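PDB 2QGY: enolase from the environmental genome shotgun sequencing of the Sargasso Sea, which is of unknown function but binds magnesium and probably, as a member of the mandelate racemase/muconate lactonizing branch of the enolase superfamily, acts on a carboxylate substrate. Local coordinates for residues 121-124 and 125-128. Residues are numbered along the deposited sequence; the frame is centred on the assembly and turned at random.
Sequences NLPL and NSLL
Leu124 and Leu128, one helical turn apart, meet through their branches: Leu124 CD1 lies 3.9 Å from Leu128 CD2, the two side chains crossing at a slant. Leu124 has its CG anti to the backbone N (chi1 173°), which sets CG beside the residue's own carbonyl carbon, and from there CD1 meets the Leu128 methyl. Both leucines also touch the side chain of Trp113 in helix 99-120. Further back along the chain, Leu122 lies alongside the first turn and meets Leu127, methyl against methyl, where Leu122 CD1 lies 4.1 Å from Leu127 CD2; Leu127 also packs on Ser116 and Lys120.

The stretch is a worked example of how one helix is closed and the next begun within a few residues. Asn121, with positive phi, is the C-prime residue of the Schellman motif that ends helix 99-120, and Leu122 and Pro123 lead in extended form into the short helix 124-128. This link belongs to the N-terminal capping domain of the enolase superfamily, and here it rests against helix 309-320 of the barrel domain.

The opening turn is held by weak, bent backbone bonds. Pro123 O receives Ser126 N at 3.0 Å and, at longer range, Leu127 N, while Leu124 O takes Leu127 N at 2.9 Å and Leu128 N at 3.1 Å. At the polar edge Asn125 OD1 sits 3.6 Å from Pro123 CB, beside the pyrrolidine ring, whereas Asn125 ND2 is hydrogen-bonded to Ser319 OG, and the backbone N of Asn125 is hydrogen-bonded to His316 ND1.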
ATOM      1  N   ASN A 121     -15.859  -1.459 -30.756  1.00 28.66           N
ATOM      2  CA  ASN A 121     -14.954  -1.589 -31.910  1.00 28.56           C
ATOM      3  C   ASN A 121     -14.076  -0.360 -32.128  1.00 27.86           C
ATOM      4  O   ASN A 121     -13.922   0.147 -33.252  1.00 27.70           O
ATOM      5  CB  ASN A 121     -15.698  -1.980 -33.205  1.00 28.88           C
ATOM      6  CG  ASN A 121     -14.754  -2.493 -34.284  1.00 30.75           C
ATOM      7  OD1 ASN A 121     -13.807  -3.244 -33.996  1.00 34.56           O
ATOM      8  ND2 ASN A 121     -15.004  -2.094 -35.537  1.00 30.92           N
ATOM      9  N   LEU A 122     -13.492   0.124 -31.042  1.00 26.33           N
ATOM     10  CA  LEU A 122     -12.646   1.294 -31.105  1.00 24.89           C
ATOM     11  C   LEU A 122     -11.352   1.084 -30.321  1.00 23.92           C
ATOM     12  O   LEU A 122     -11.372   0.462 -29.266  1.00 23.23           O
ATOM     13  CB  LEU A 122     -13.389   2.511 -30.537  1.00 25.34           C
ATOM     14  CG  LEU A 122     -14.474   3.207 -31.379  1.00 26.93           C
ATOM     15  CD1 LEU A 122     -15.093   4.327 -30.559  1.00 29.08           C
ATOM     16  CD2 LEU A 122     -13.895   3.762 -32.665  1.00 29.33           C
ATOM     17  N   PRO A 123     -10.237   1.642 -30.818  1.00 23.66           N
ATOM     18  CA  PRO A 123      -9.040   1.615 -29.968  1.00 23.48           C
ATOM     19  C   PRO A 123      -9.276   2.388 -28.675  1.00 22.66           C
ATOM     20  O   PRO A 123     -10.096   3.305 -28.637  1.00 21.89           O
ATOM     21  CB  PRO A 123      -7.961   2.280 -30.818  1.00 23.35           C
ATOM     22  CG  PRO A 123      -8.662   2.925 -31.970  1.00 24.35           C
ATOM     23  CD  PRO A 123     -10.007   2.310 -32.113  1.00 23.62           C
ATOM     24  N   LEU A 124      -8.555   2.011 -27.621  1.00 21.84           N
ATOM     25  CA  LEU A 124      -8.802   2.596 -26.302  1.00 22.56           C
ATOM     26  C   LEU A 124      -8.692   4.132 -26.315  1.00 22.13           C
ATOM     27  O   LEU A 124      -9.510   4.841 -25.691  1.00 21.99           O
ATOM     28  CB  LEU A 124      -7.835   1.989 -25.285  1.00 21.52           C
ATOM     29  CG  LEU A 124      -7.856   2.613 -23.895  1.00 22.72           C
ATOM     30  CD1 LEU A 124      -9.279   2.617 -23.301  1.00 22.18           C
ATOM     31  CD2 LEU A 124      -6.888   1.846 -23.015  1.00 21.62           C
ATOM     32  N   ASN A 125      -7.711   4.661 -27.032  1.00 22.99           N
ATOM     33  CA  ASN A 125      -7.520   6.113 -27.010  1.00 24.21           C
ATOM     34  C   ASN A 125      -8.762   6.850 -27.534  1.00 24.96           C
ATOM     35  O   ASN A 125      -9.101   7.923 -27.036  1.00 25.46           O
ATOM     36  CB  ASN A 125      -6.192   6.591 -27.631  1.00 24.12           C
ATOM     37  CG  ASN A 125      -5.956   6.106 -29.079  1.00 24.83           C
ATOM     38  OD1 ASN A 125      -6.792   5.457 -29.674  1.00 24.38           O
ATOM     39  ND2 ASN A 125      -4.789   6.471 -29.644  1.00 22.48           N
ATOM     40  N   SER A 126      -9.457   6.238 -28.484  1.00 25.84           N
ATOM     41  CA  SER A 126     -10.714   6.780 -29.028  1.00 26.44           C
ATOM     42  C   SER A 126     -11.877   6.754 -28.039  1.00 27.09           C
ATOM     43  O   SER A 126     -12.830   7.548 -28.166  1.00 27.37           O
ATOM     44  CB  SER A 126     -11.090   6.064 -30.330  1.00 26.33           C
ATOM     45  OG  SER A 126     -10.231   6.474 -31.385  1.00 27.43           O
ATOM     46  N   LEU A 127     -11.812   5.854 -27.049  1.00 26.11           N
ATOM     47  CA  LEU A 127     -12.730   5.870 -25.920  1.00 26.64           C
ATOM     48  C   LEU A 127     -12.381   6.956 -24.919  1.00 27.08           C
ATOM     49  O   LEU A 127     -13.226   7.396 -24.142  1.00 27.49           O
ATOM     50  CB  LEU A 127     -12.695   4.533 -25.175  1.00 26.91           C
ATOM     51  CG  LEU A 127     -13.262   3.259 -25.799  1.00 27.43           C
ATOM     52  CD1 LEU A 127     -13.504   2.248 -24.653  1.00 28.87           C
ATOM     53  CD2 LEU A 127     -14.546   3.456 -26.581  1.00 29.97           C
ATOM     54  N   LEU A 128     -11.124   7.362 -24.915  1.00 27.67           N
ATOM     55  CA  LEU A 128     -10.643   8.283 -23.902  1.00 29.41           C
ATOM     56  C   LEU A 128     -10.798   9.741 -24.310  1.00 30.37           C
ATOM     57  O   LEU A 128     -11.103  10.593 -23.473  1.00 31.41           O
ATOM     58  CB  LEU A 128      -9.185   7.963 -23.529  1.00 28.54           C
ATOM     59  CG  LEU A 128      -8.863   6.565 -22.972  1.00 28.44           C
ATOM     60  CD1 LEU A 128      -7.428   6.515 -22.464  1.00 28.34           C
ATOM     61  CD2 LEU A 128      -9.815   6.161 -21.848  1.00 29.36           C
TER